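Long-range contacts in peptide methionine sulfoxide reductase MsrA (Treponema denticola ATCC 35405, PDB 5FA9), which probably repairs oxidised proteins by reducing both S and R forms of methionine sulfoxide to methionine at the expense of thioredoxin, through fused MsrA and MsrB domains: residues Ile5-Gly9 and Leu68-Tyr72; Asp29-Asn34 and Leu129-Ala135; Lys160-Asp164 and Asp306-Tyr310; Lys191-Arg195 and Ile286-Ala290; Asp202-Gly208 and Ser221-Asp227. The protein carries 2 engineered substitutions. All coordinates share one frame; numbering follows the deposited sequence.

Interaction 1: residues Ile5-Gly9 and Leu68-Tyr72; sequences IYLAG and LLAHY
With CG of Tyr72 swung anti to its own nitrogen (chi1 172°) and CG of Leu7 lying beside the backbone nitrogen (chi1 -58°), a helix side chain and a strand side chain are aimed at one another across the gap between the segments. The result is a buried strand-on-helix contact in which the segment axes run almost parallel, 10.5 Å apart at their closest. On the strand side, Leu7 does most of the filling. Its CB sits 3.9 Å from CD1 of Tyr72, while its CD2 branch rises over one face of the phenol ring, displaced toward the rim, and also meets CD2 of Leu69 at 4.1 Å, the two leucines crossing at about a right angle. Toward the start of the strand, CG2 of Ile5 and CD1 of Leu68 touch at 4.2 Å as the two chains slide past each other in opposite directions. At the far end of the ring the contact turns polar: Tyr72 OH donates to Ala8 O over 2.7 Å, approaching from above the carbonyl plane, 44° out of it. The strand lies centrally in the mixed sheet of the MsrA domain, and helix 65-74 packs on it, with Phe19 of helix 12-19 and Ile96 of the neighbouring strand adding to the apolar surroundings. The polar group that the tyrosine carries into this interior thus has a carbonyl to bind at Ala8, a few residues before Ser11, the engineered residue at the predicted active site; the bond probably helps hold the far end of the phenol in place against the strand.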
# COMPACT_ATOMS: atom_id res chain seq x y z
N ILE B 5 4.70 5.74 4.99
CA ILE B 5 5.64 6.74 5.49
C ILE B 5 6.11 6.31 6.88
O ILE B 5 5.39 5.62 7.61
CB ILE B 5 4.99 8.14 5.54
CG1 ILE B 5 6.03 9.22 5.88
CG2 ILE B 5 3.82 8.17 6.51
CD1 ILE B 5 7.07 9.43 4.81
N TYR B 6 7.34 6.69 7.24
CA TYR B 6 7.91 6.27 8.52
C TYR B 6 8.20 7.48 9.40
O TYR B 6 8.94 8.38 9.01
CB TYR B 6 9.18 5.46 8.29
CG TYR B 6 8.95 4.14 7.58
CD1 TYR B 6 8.73 4.10 6.21
CD2 TYR B 6 8.94 2.94 8.28
CE1 TYR B 6 8.51 2.90 5.55
CE2 TYR B 6 8.73 1.74 7.64
CZ TYR B 6 8.51 1.72 6.28
OH TYR B 6 8.30 0.52 5.63
N LEU B 7 7.61 7.49 10.59
CA LEU B 7 7.71 8.65 11.48
C LEU B 7 8.28 8.29 12.85
O LEU B 7 7.76 7.42 13.55
CB LEU B 7 6.33 9.29 11.65
CG LEU B 7 5.64 9.76 10.37
CD1 LEU B 7 4.26 10.31 10.67
CD2 LEU B 7 6.49 10.79 9.65
N ALA B 8 9.37 8.96 13.22
CA ALA B 8 9.96 8.81 14.54
C ALA B 8 9.68 10.04 15.39
O ALA B 8 10.19 11.12 15.11
CB ALA B 8 11.45 8.56 14.43
N GLY B 9 8.86 9.88 16.42
CA GLY B 9 8.49 10.99 17.28
C GLY B 9 8.49 10.63 18.76
O GLY B 9 7.53 10.91 19.47
N LEU B 68 -1.00 13.89 7.39
CA LEU B 68 -0.21 13.00 8.23
C LEU B 68 0.98 13.71 8.85
O LEU B 68 1.30 13.51 10.03
CB LEU B 68 0.27 11.79 7.43
CG LEU B 68 -0.79 10.73 7.09
CD1 LEU B 68 -0.14 9.56 6.38
CD2 LEU B 68 -1.50 10.26 8.35
N LEU B 69 1.65 14.55 8.07
CA LEU B 69 2.78 15.32 8.56
C LEU B 69 2.30 16.42 9.50
O LEU B 69 3.01 16.83 10.41
CB LEU B 69 3.59 15.90 7.40
CG LEU B 69 4.33 14.88 6.55
CD1 LEU B 69 5.13 15.56 5.45
CD2 LEU B 69 5.23 14.01 7.42
N ALA B 70 1.08 16.90 9.26
CA ALA B 70 0.47 17.89 10.13
C ALA B 70 0.19 17.29 11.50
O ALA B 70 0.46 17.91 12.53
CB ALA B 70 -0.82 18.43 9.52
N HIS B 71 -0.34 16.07 11.51
CA HIS B 71 -0.55 15.33 12.75
C HIS B 71 0.77 15.07 13.46
O HIS B 71 0.87 15.19 14.68
CB HIS B 71 -1.26 14.00 12.49
CG HIS B 71 -2.72 14.13 12.20
ND1 HIS B 71 -3.64 14.47 13.17
CD2 HIS B 71 -3.42 13.95 11.06
CE1 HIS B 71 -4.85 14.50 12.63
NE2 HIS B 71 -4.74 14.19 11.35
N TYR B 72 1.79 14.72 12.68
CA TYR B 72 3.11 14.41 13.21
C TYR B 72 3.72 15.59 13.96
O TYR B 72 4.18 15.44 15.09
CB TYR B 72 4.04 13.96 12.08
CG TYR B 72 5.48 13.79 12.51
CD1 TYR B 72 5.86 12.74 13.33
CD2 TYR B 72 6.46 14.67 12.06
CE1 TYR B 72 7.18 12.58 13.72
CE2 TYR B 72 7.78 14.51 12.44
CZ TYR B 72 8.13 13.47 13.27
OH TYR B 72 9.45 13.32 13.65

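Interaction 2: residues Asp29-Asn34 and Leu129-Ala135; sequences DTGYAN and LKHFILA
Tyr32 and Ile133 project from one face of an antiparallel strand pair, Ala33 and Phe132 from the other, and each pair meets in its own way. On the first face the tyrosine ring lies obliquely across the partner strand, its CE2 3.9 Å from CB of Ala135. On the second, the Phe132 ring is carried back along the other strand, with CG anti to the backbone nitrogen (chi1 178°), until CZ reaches CA of Gly31 at 3.6 Å; Ala33 CB stands near the ring plane at its edge and also touches Leu129 CD1. Between the faces, Tyr32 and Ile133 form a hydrogen-bonded pair, with Ile133 N to Tyr32 O at 2.8 Å, and Ala135 N to Thr30 O and Asn34 N to His131 O continue the pairing to either side. At Asn34, OD1 accepts from Lys130 N at 3.1 Å, nearly straight at 168°, while ND2 is held by Glu127. Strand 132-134 is the outermost of the MsrA sheet within this chain; the second subunit packs on Leu129 and His131 and bonds the backbone of Lys130. With its backbone bonded to Ile133 in both directions, Tyr32 is probably steadied where its side chain stands, about 5 Å from the bound dithiane diol at the nearest atoms.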
# COMPACT_ATOMS: atom_id res chain seq x y z
N ASP B 29 2.93 -0.12 12.51
CA ASP B 29 3.91 -1.03 13.10
C ASP B 29 5.02 -0.25 13.78
O ASP B 29 5.57 0.70 13.20
CB ASP B 29 4.50 -1.96 12.04
CG ASP B 29 3.45 -2.79 11.33
OD1 ASP B 29 2.85 -3.67 11.98
OD2 ASP B 29 3.23 -2.55 10.12
N THR B 30 5.37 -0.65 14.99
CA THR B 30 6.45 -0.01 15.72
C THR B 30 7.78 -0.70 15.43
O THR B 30 7.82 -1.92 15.26
CB THR B 30 6.19 -0.01 17.24
OG1 THR B 30 6.01 -1.36 17.69
CG2 THR B 30 4.95 0.80 17.56
N GLY B 31 8.85 0.07 15.38
CA GLY B 31 10.16 -0.49 15.07
C GLY B 31 11.31 0.47 15.28
O GLY B 31 11.15 1.55 15.87
N TYR B 32 12.49 0.08 14.80
CA TYR B 32 13.71 0.85 14.98
C TYR B 32 14.35 1.15 13.63
O TYR B 32 14.71 0.24 12.89
CB TYR B 32 14.68 0.09 15.89
CG TYR B 32 14.01 -0.52 17.11
CD1 TYR B 32 13.79 0.23 18.25
CD2 TYR B 32 13.60 -1.85 17.10
CE1 TYR B 32 13.18 -0.32 19.36
CE2 TYR B 32 12.99 -2.41 18.21
CZ TYR B 32 12.78 -1.64 19.34
OH TYR B 32 12.18 -2.20 20.44
N ALA B 33 14.51 2.44 13.33
CA ALA B 33 14.95 2.85 12.00
C ALA B 33 16.34 3.49 11.99
O ALA B 33 16.70 4.24 12.90
CB ALA B 33 13.94 3.81 11.40
N ASN B 34 17.11 3.18 10.94
CA ASN B 34 18.43 3.75 10.71
C ASN B 34 19.37 3.63 11.91
O ASN B 34 20.36 2.91 11.87
CB ASN B 34 18.31 5.23 10.31
CG ASN B 34 17.80 5.39 8.89
OD1 ASN B 34 17.21 4.48 8.31
ND2 ASN B 34 18.02 6.57 8.31
N LEU B 129 14.79 6.08 4.35
CA LEU B 129 14.83 4.92 5.22
C LEU B 129 15.80 3.90 4.66
O LEU B 129 15.70 3.52 3.49
CB LEU B 129 13.44 4.31 5.37
CG LEU B 129 13.32 3.20 6.42
CD1 LEU B 129 13.58 3.75 7.82
CD2 LEU B 129 11.97 2.52 6.33
N LYS B 130 16.75 3.44 5.47
CA LYS B 130 17.75 2.52 4.96
C LYS B 130 17.63 1.18 5.68
O LYS B 130 17.91 0.13 5.10
CB LYS B 130 19.14 3.12 5.11
CG LYS B 130 20.03 2.80 3.92
CD LYS B 130 19.52 3.61 2.73
CE LYS B 130 19.99 3.04 1.40
NZ LYS B 130 19.30 3.70 0.24
N HIS B 131 17.20 1.22 6.94
CA HIS B 131 16.83 0.01 7.68
C HIS B 131 15.67 0.29 8.63
O HIS B 131 15.58 1.36 9.22
CB HIS B 131 18.02 -0.53 8.48
CG HIS B 131 19.14 -1.06 7.64
ND1 HIS B 131 18.94 -1.53 6.36
CD2 HIS B 131 20.45 -1.22 7.91
CE1 HIS B 131 20.10 -1.95 5.87
NE2 HIS B 131 21.03 -1.77 6.79
N PHE B 132 14.80 -0.70 8.78
CA PHE B 132 13.70 -0.64 9.74
C PHE B 132 13.48 -2.00 10.38
O PHE B 132 12.96 -2.92 9.75
CB PHE B 132 12.41 -0.16 9.05
CG PHE B 132 11.22 -0.10 9.97
CD1 PHE B 132 11.01 1.00 10.78
CD2 PHE B 132 10.30 -1.14 10.01
CE1 PHE B 132 9.92 1.06 11.63
CE2 PHE B 132 9.21 -1.09 10.85
CZ PHE B 132 9.02 0.01 11.66
N ILE B 133 13.89 -2.12 11.64
CA ILE B 133 13.78 -3.39 12.35
C ILE B 133 12.48 -3.47 13.14
O ILE B 133 12.26 -2.70 14.07
CB ILE B 133 14.97 -3.59 13.31
CG1 ILE B 133 16.28 -3.61 12.52
CG2 ILE B 133 14.81 -4.88 14.10
CD1 ILE B 133 17.52 -3.49 13.39
N LEU B 134 11.62 -4.40 12.74
CA LEU B 134 10.31 -4.57 13.37
C LEU B 134 10.45 -4.94 14.85
O LEU B 134 11.17 -5.87 15.20
CB LEU B 134 9.51 -5.64 12.64
CG LEU B 134 8.01 -5.74 12.96
CD1 LEU B 134 7.30 -4.45 12.62
CD2 LEU B 134 7.39 -6.92 12.22
N ALA B 135 9.75 -4.20 15.70
CA ALA B 135 9.77 -4.47 17.14
C ALA B 135 8.98 -5.73 17.47
O ALA B 135 8.20 -6.22 16.65
CB ALA B 135 9.23 -3.27 17.91

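Interaction 3: residues Lys160-Asp164 and Asp306-Tyr310; sequences KPLYD and DYLPY
Tyr163 brings its ring into a cluster of tyrosines, and the packing is densest where it meets Tyr307 and Tyr310. Tyr307 turns an edge toward the face of Tyr163, with centroids 4.7 Å apart and planes inclined at 50°, and its CE1 comes to 3.6 Å from Tyr163 CD2. Tyr163 and Tyr310 come at each other from opposite directions, and their hydroxyls meet near the planes of both rings: Tyr163 OH and Tyr310 OH are hydrogen-bonded at 2.7 Å. Asp306 adds its CB, 3.8 Å from Tyr163 CD1, while its carboxylate is engaged by Lys117. Structurally this is the seam at which the segment 160-164, in the loop between helix 142-145 and helix 173-179, meets the C-terminal region around helix 308-311; Ala70 of the MsrA helix 65-74 also packs on Tyr163. The looser margin is built through water. One molecule joins Tyr163 OH to Asp306 O, to which it donates over 2.9 Å, giving that hydroxyl a second partner. Another links Tyr307 OH with the backbone of Asp164, donating to Asp164 O at 2.8 Å. Beyond them Asp164 is exposed, and its carboxylate turns to Ser166 rather than to the tyrosines.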
# COMPACT_ATOMS: atom_id res chain seq x y z
N LYS B 160 -9.79 15.07 18.41
CA LYS B 160 -10.01 16.51 18.54
C LYS B 160 -9.50 17.22 17.29
O LYS B 160 -8.68 16.67 16.56
CB LYS B 160 -9.30 17.03 19.80
CG LYS B 160 -9.92 16.54 21.10
CD LYS B 160 -9.12 16.98 22.31
CE LYS B 160 -9.77 16.51 23.60
NZ LYS B 160 -9.00 16.92 24.80
N PRO B 161 -10.00 18.45 17.03
CA PRO B 161 -9.62 19.18 15.82
C PRO B 161 -8.11 19.34 15.64
O PRO B 161 -7.40 19.70 16.58
CB PRO B 161 -10.28 20.54 16.01
CG PRO B 161 -11.47 20.25 16.85
CD PRO B 161 -11.04 19.16 17.79
N LEU B 162 -7.63 19.07 14.42
CA LEU B 162 -6.22 19.22 14.09
C LEU B 162 -5.83 20.70 14.03
O LEU B 162 -4.71 21.06 14.39
CB LEU B 162 -5.92 18.54 12.75
CG LEU B 162 -4.48 18.61 12.23
CD1 LEU B 162 -3.50 18.07 13.25
CD2 LEU B 162 -4.35 17.85 10.91
N TYR B 163 -6.76 21.53 13.59
CA TYR B 163 -6.51 22.96 13.44
C TYR B 163 -7.46 23.78 14.31
O TYR B 163 -8.45 23.26 14.83
CB TYR B 163 -6.65 23.39 11.98
CG TYR B 163 -5.72 22.66 11.04
CD1 TYR B 163 -4.37 22.96 11.00
CD2 TYR B 163 -6.20 21.67 10.19
CE1 TYR B 163 -3.51 22.30 10.15
CE2 TYR B 163 -5.35 21.00 9.33
CZ TYR B 163 -4.01 21.32 9.31
OH TYR B 163 -3.15 20.66 8.46
N ASP B 164 -7.13 25.06 14.48
CA ASP B 164 -7.98 25.98 15.23
C ASP B 164 -9.35 26.11 14.57
O ASP B 164 -9.48 26.64 13.47
CB ASP B 164 -7.31 27.35 15.34
CG ASP B 164 -8.10 28.32 16.20
OD1 ASP B 164 -8.90 27.86 17.04
OD2 ASP B 164 -7.92 29.54 16.04
N ASP B 306 -2.48 27.77 7.59
CA ASP B 306 -2.20 26.39 7.95
C ASP B 306 -2.59 25.40 6.85
O ASP B 306 -2.21 24.23 6.89
CB ASP B 306 -2.91 26.02 9.25
CG ASP B 306 -2.32 26.72 10.46
OD1 ASP B 306 -1.22 27.30 10.33
OD2 ASP B 306 -2.96 26.69 11.53
N TYR B 307 -3.35 25.88 5.87
CA TYR B 307 -3.90 25.00 4.84
C TYR B 307 -3.19 25.14 3.50
O TYR B 307 -3.62 24.56 2.50
CB TYR B 307 -5.40 25.28 4.67
CG TYR B 307 -6.20 25.05 5.92
CD1 TYR B 307 -6.70 23.79 6.24
CD2 TYR B 307 -6.47 26.10 6.80
CE1 TYR B 307 -7.43 23.58 7.39
CE2 TYR B 307 -7.20 25.89 7.96
CZ TYR B 307 -7.68 24.63 8.24
OH TYR B 307 -8.42 24.42 9.39
N LEU B 308 -2.10 25.90 3.47
CA LEU B 308 -1.33 26.09 2.25
C LEU B 308 -0.77 24.80 1.62
O LEU B 308 -0.85 24.64 0.40
CB LEU B 308 -0.17 27.07 2.51
CG LEU B 308 -0.55 28.49 2.94
CD1 LEU B 308 0.70 29.32 3.19
CD2 LEU B 308 -1.44 29.15 1.90
N PRO B 309 -0.22 23.87 2.43
CA PRO B 309 0.32 22.66 1.80
C PRO B 309 -0.72 21.79 1.09
O PRO B 309 -0.35 21.00 0.22
CB PRO B 309 0.94 21.90 2.97
CG PRO B 309 1.25 22.94 3.97
CD PRO B 309 0.13 23.92 3.87
N TYR B 310 -1.99 21.93 1.45
CA TYR B 310 -3.05 21.16 0.80
C TYR B 310 -3.29 21.65 -0.62
O TYR B 310 -3.83 20.92 -1.46
CB TYR B 310 -4.34 21.21 1.62
CG TYR B 310 -4.22 20.55 2.98
CD1 TYR B 310 -4.11 19.17 3.09
CD2 TYR B 310 -4.22 21.31 4.14
CE1 TYR B 310 -4.00 18.57 4.33
CE2 TYR B 310 -4.12 20.72 5.38
CZ TYR B 310 -4.00 19.35 5.47
OH TYR B 310 -3.90 18.75 6.71
O HOH W 1 -0.71 22.01 8.03
O HOH W 2 -8.07 26.49 11.07

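Interaction 4: residues Lys191-Arg195 and Ile286-Ala290; sequences KATER and INGAA
Glu194 is bonded through its carboxylate to the amides of Gly288 and Ala289 and through its backbone N to the side chain of Asn287. The carboxylate bonds come first. Glu194 OE2 takes the backbone nitrogen of Gly288 at 2.8 Å, which approaches from above the carboxylate plane, and OE1 takes Ala289 N at 3.1 Å on its syn side. Two successive amides at the start of the short 3-10 turn 288-290 are therefore gripped by one acid, whose charge is probably stabilised by the N-H groups gathered there. CG of Glu194 lies between the backbone nitrogen and the carbonyl carbon (chi1 69°), and the extended chain beyond it carries the carboxylate to the turn. Within the MsrB domain the contact fastens the loop after helix 182-190 to the connection between strands 283-286 and 291-295.

The hydrogen bond to the Asn287 amide oxygen runs the other way: OD1 accepts from Glu194 N at 3.1 Å, the donor standing 43° above the carbonyl plane. The amide and carboxylate planes are nearly perpendicular, at 87°, as the two side chains slide past each other. Asn287 ND2 donates a hydrogen bond to Leu268 O of strand 267-272, which probably helps hold the amide's orientation.

A water accepts from Asn287 ND2 at 2.9 Å and also bonds Thr193 OG1, on the exposed side of the loop. The remaining contacts are van der Waals: Ala289 CB lies 3.5 Å from Glu194 OE1, while Trp232 packs against both Thr193 and Asn287.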
# COMPACT_ATOMS: atom_id res chain seq x y z
N LYS B 191 -31.13 20.71 2.20
CA LYS B 191 -30.62 19.60 1.38
C LYS B 191 -30.99 19.71 -0.09
O LYS B 191 -31.09 18.70 -0.79
CB LYS B 191 -31.12 18.26 1.92
CG LYS B 191 -30.89 18.04 3.41
CD LYS B 191 -31.33 16.64 3.81
CE LYS B 191 -31.70 16.58 5.29
NZ LYS B 191 -32.50 15.36 5.59
N ALA B 192 -31.20 20.93 -0.58
CA ALA B 192 -31.54 21.13 -1.98
C ALA B 192 -30.33 20.87 -2.87
O ALA B 192 -29.21 20.73 -2.39
CB ALA B 192 -32.07 22.54 -2.21
N THR B 193 -30.58 20.82 -4.18
CA THR B 193 -29.51 20.60 -5.15
C THR B 193 -29.59 21.61 -6.28
O THR B 193 -30.59 21.67 -7.00
CB THR B 193 -29.55 19.18 -5.73
OG1 THR B 193 -29.31 18.22 -4.70
CG2 THR B 193 -28.51 19.01 -6.83
N GLU B 194 -28.55 22.42 -6.42
CA GLU B 194 -28.48 23.42 -7.48
C GLU B 194 -28.53 22.73 -8.84
O GLU B 194 -28.06 21.60 -8.98
CB GLU B 194 -27.21 24.26 -7.34
CG GLU B 194 -25.93 23.49 -7.63
CD GLU B 194 -24.68 24.29 -7.30
OE1 GLU B 194 -24.79 25.31 -6.60
OE2 GLU B 194 -23.58 23.88 -7.74
N ARG B 195 -29.09 23.40 -9.84
CA ARG B 195 -29.18 22.82 -11.17
C ARG B 195 -27.78 22.77 -11.79
O ARG B 195 -26.97 23.65 -11.55
CB ARG B 195 -30.14 23.60 -12.06
CG ARG B 195 -31.24 24.33 -11.31
CD ARG B 195 -32.21 25.03 -12.26
NE ARG B 195 -31.55 25.63 -13.42
CZ ARG B 195 -31.70 25.18 -14.66
NH1 ARG B 195 -32.47 24.13 -14.90
NH2 ARG B 195 -31.07 25.78 -15.66
N ILE B 286 -20.27 18.18 -5.13
CA ILE B 286 -20.62 19.21 -4.16
C ILE B 286 -21.23 20.43 -4.82
O ILE B 286 -20.73 20.92 -5.83
CB ILE B 286 -19.38 19.64 -3.35
CG1 ILE B 286 -18.66 18.43 -2.77
CG2 ILE B 286 -19.77 20.62 -2.25
CD1 ILE B 286 -19.49 17.63 -1.79
N ASN B 287 -22.33 20.92 -4.26
CA ASN B 287 -22.96 22.14 -4.74
C ASN B 287 -22.04 23.34 -4.52
O ASN B 287 -21.53 23.55 -3.42
CB ASN B 287 -24.30 22.38 -4.04
CG ASN B 287 -25.29 21.26 -4.28
OD1 ASN B 287 -25.94 21.20 -5.32
ND2 ASN B 287 -25.42 20.36 -3.31
N GLY B 288 -21.82 24.12 -5.58
CA GLY B 288 -21.02 25.32 -5.50
C GLY B 288 -21.58 26.34 -4.53
O GLY B 288 -20.83 27.09 -3.90
N ALA B 289 -22.90 26.36 -4.41
CA ALA B 289 -23.59 27.29 -3.51
C ALA B 289 -23.23 27.05 -2.05
O ALA B 289 -23.37 27.94 -1.21
CB ALA B 289 -25.10 27.18 -3.71
N ALA B 290 -22.76 25.84 -1.75
CA ALA B 290 -22.38 25.48 -0.39
C ALA B 290 -20.93 25.85 -0.10
O ALA B 290 -20.46 25.70 1.04
CB ALA B 290 -22.61 24.00 -0.15
O HOH W 3 -27.10 18.03 -3.12

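Interaction 5: residues Asp202-Gly208 and Ser221-Asp227; sequences DKFDAEG and SSLNKYD
Lys225 reaches across to the backbone of the segment 202-208 and places its ammonium among carbonyl oxygens. NZ donates to Phe204 O at 2.9 Å, in the carbonyl plane and on a lone pair, and more weakly to Asp202 O; Tyr201 O is a further acceptor. The chain is extended until its last torsion, where a bend (chi4 -65°) turns NZ onto these oxygens. At the other end of the contact Ser222 and Gly208 are doubly joined: Ser222 OG accepts from Gly208 N at 3.0 Å, and Ser222 N donates to Gly208 O, also at 3.0 Å, almost in line with the C=O bond. Further out, Lys203 NZ forms a salt bridge with Asp227 OD2 at 3.2 Å, met on the syn side, in a network that Asp202 joins at longer range. Water donates to both Asp205 OD1 and Ser222 O. The second shell fixes the frame: Ser221 OG accepts from Leu223 N at 3.2 Å, an ST turn, and also bonds Tyr310 O, while Phe204 packs edge-to-face with Phe293. The backbone angles of Gly208 themselves call for glycine. Together these bonds tie the loop entering strand 208-212 to the turn at 221-224 and the short, weakly bonded edge strand 225-226 of the MsrB antiparallel sheet.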
# COMPACT_ATOMS: atom_id res chain seq x y z
N ASP B 202 -18.20 25.48 -11.11
CA ASP B 202 -18.25 24.28 -11.95
C ASP B 202 -17.04 24.22 -12.88
O ASP B 202 -16.18 23.35 -12.74
CB ASP B 202 -19.54 24.24 -12.75
CG ASP B 202 -19.66 22.99 -13.60
OD1 ASP B 202 -19.30 21.90 -13.11
OD2 ASP B 202 -20.12 23.10 -14.76
N LYS B 203 -16.99 25.14 -13.84
CA LYS B 203 -15.81 25.26 -14.70
C LYS B 203 -14.84 26.25 -14.07
O LYS B 203 -14.83 27.43 -14.41
CB LYS B 203 -16.21 25.71 -16.11
CG LYS B 203 -17.35 24.90 -16.72
CD LYS B 203 -17.00 23.42 -16.80
CE LYS B 203 -18.16 22.61 -17.35
NZ LYS B 203 -18.05 21.17 -17.00
N PHE B 204 -14.02 25.75 -13.15
CA PHE B 204 -13.17 26.61 -12.34
C PHE B 204 -11.95 25.82 -11.84
O PHE B 204 -12.10 24.70 -11.34
CB PHE B 204 -13.97 27.17 -11.16
CG PHE B 204 -13.30 28.30 -10.44
CD1 PHE B 204 -13.44 29.60 -10.90
CD2 PHE B 204 -12.55 28.07 -9.30
CE1 PHE B 204 -12.83 30.65 -10.24
CE2 PHE B 204 -11.94 29.12 -8.64
CZ PHE B 204 -12.08 30.41 -9.10
N ASP B 205 -10.76 26.39 -11.99
CA ASP B 205 -9.53 25.64 -11.73
C ASP B 205 -8.46 26.51 -11.05
O ASP B 205 -7.28 26.16 -11.03
CB ASP B 205 -8.98 25.05 -13.03
CG ASP B 205 -7.91 23.99 -12.80
OD1 ASP B 205 -8.02 23.24 -11.80
OD2 ASP B 205 -6.96 23.92 -13.60
N ALA B 206 -8.85 27.64 -10.49
CA ALA B 206 -7.90 28.48 -9.81
C ALA B 206 -7.38 27.81 -8.56
O ALA B 206 -8.03 26.97 -8.02
CB ALA B 206 -8.52 29.84 -9.50
N GLU B 207 -6.19 28.17 -8.13
CA GLU B 207 -5.58 27.57 -6.96
C GLU B 207 -6.08 28.21 -5.67
O GLU B 207 -6.15 29.44 -5.56
CB GLU B 207 -4.05 27.67 -7.02
CG GLU B 207 -3.43 26.90 -8.17
CD GLU B 207 -1.92 26.98 -8.16
OE1 GLU B 207 -1.28 25.99 -7.74
OE2 GLU B 207 -1.37 28.02 -8.57
N GLY B 208 -6.44 27.37 -4.71
CA GLY B 208 -6.97 27.84 -3.44
C GLY B 208 -7.79 26.75 -2.76
O GLY B 208 -7.78 25.60 -3.19
N SER B 221 -9.77 21.12 -1.48
CA SER B 221 -8.64 21.82 -2.10
C SER B 221 -8.76 21.81 -3.62
O SER B 221 -9.29 20.87 -4.20
CB SER B 221 -7.32 21.18 -1.67
OG SER B 221 -6.23 21.74 -2.37
N SER B 222 -8.25 22.86 -4.25
CA SER B 222 -8.26 22.96 -5.71
C SER B 222 -7.42 21.86 -6.35
O SER B 222 -7.63 21.51 -7.51
CB SER B 222 -7.74 24.33 -6.15
OG SER B 222 -6.42 24.56 -5.69
N LEU B 223 -6.48 21.32 -5.58
CA LEU B 223 -5.60 20.26 -6.06
C LEU B 223 -6.36 18.97 -6.32
O LEU B 223 -5.95 18.14 -7.13
CB LEU B 223 -4.47 20.02 -5.06
CG LEU B 223 -3.37 19.03 -5.46
CD1 LEU B 223 -2.63 19.51 -6.70
CD2 LEU B 223 -2.41 18.79 -4.31
N ASN B 224 -7.49 18.80 -5.63
CA ASN B 224 -8.28 17.58 -5.74
C ASN B 224 -9.50 17.77 -6.63
O ASN B 224 -10.31 16.86 -6.78
CB ASN B 224 -8.72 17.12 -4.35
CG ASN B 224 -7.55 16.93 -3.40
OD1 ASN B 224 -6.59 16.22 -3.72
ND2 ASN B 224 -7.61 17.56 -2.24
N LYS B 225 -9.61 18.95 -7.23
CA LYS B 225 -10.75 19.28 -8.08
C LYS B 225 -10.53 18.81 -9.51
O LYS B 225 -9.43 18.89 -10.04
CB LYS B 225 -11.01 20.78 -8.04
CG LYS B 225 -12.33 21.21 -8.65
CD LYS B 225 -12.58 22.69 -8.40
CE LYS B 225 -13.99 23.09 -8.80
NZ LYS B 225 -14.22 22.95 -10.27
N TYR B 226 -11.60 18.32 -10.14
CA TYR B 226 -11.53 17.87 -11.53
C TYR B 226 -12.89 17.99 -12.21
O TYR B 226 -13.91 18.20 -11.55
CB TYR B 226 -11.02 16.43 -11.61
CG TYR B 226 -12.06 15.39 -11.26
CD1 TYR B 226 -12.41 15.14 -9.93
CD2 TYR B 226 -12.69 14.65 -12.25
CE1 TYR B 226 -13.35 14.19 -9.61
CE2 TYR B 226 -13.64 13.70 -11.93
CZ TYR B 226 -13.97 13.47 -10.62
OH TYR B 226 -14.91 12.52 -10.31
N ASP B 227 -12.90 17.87 -13.54
CA ASP B 227 -14.13 17.99 -14.31
C ASP B 227 -14.78 16.62 -14.52
O ASP B 227 -14.30 15.82 -15.32
CB ASP B 227 -13.85 18.65 -15.66
CG ASP B 227 -15.11 19.20 -16.32
OD1 ASP B 227 -16.20 18.61 -16.14
OD2 ASP B 227 -15.01 20.23 -17.02
O HOH W 4 -8.77 23.28 -9.25

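Overall arrangement
From the N terminus, interaction 1 joins the first strand to helix 65-74. Interaction 2 opens within that loop and closes after it, so the two cross; they share the MsrA sheet and touch where Tyr6 packs on Leu129 and Phe132. Both are complete before interaction 3 opens. This third contact spans 141 intervening residues, bringing the C-terminal region back to the segment 160-164, and it meets interaction 1 through Ala70 and His71. Within its span lies interaction 4, which in turn encloses interaction 5, both in the MsrB domain. Tyr310 O and Ser221 OG link interactions 3 and 5, so interaction 3 stands between the two domains, whereas interactions 2 and 4 lie about 48 Å apart, centre to centre.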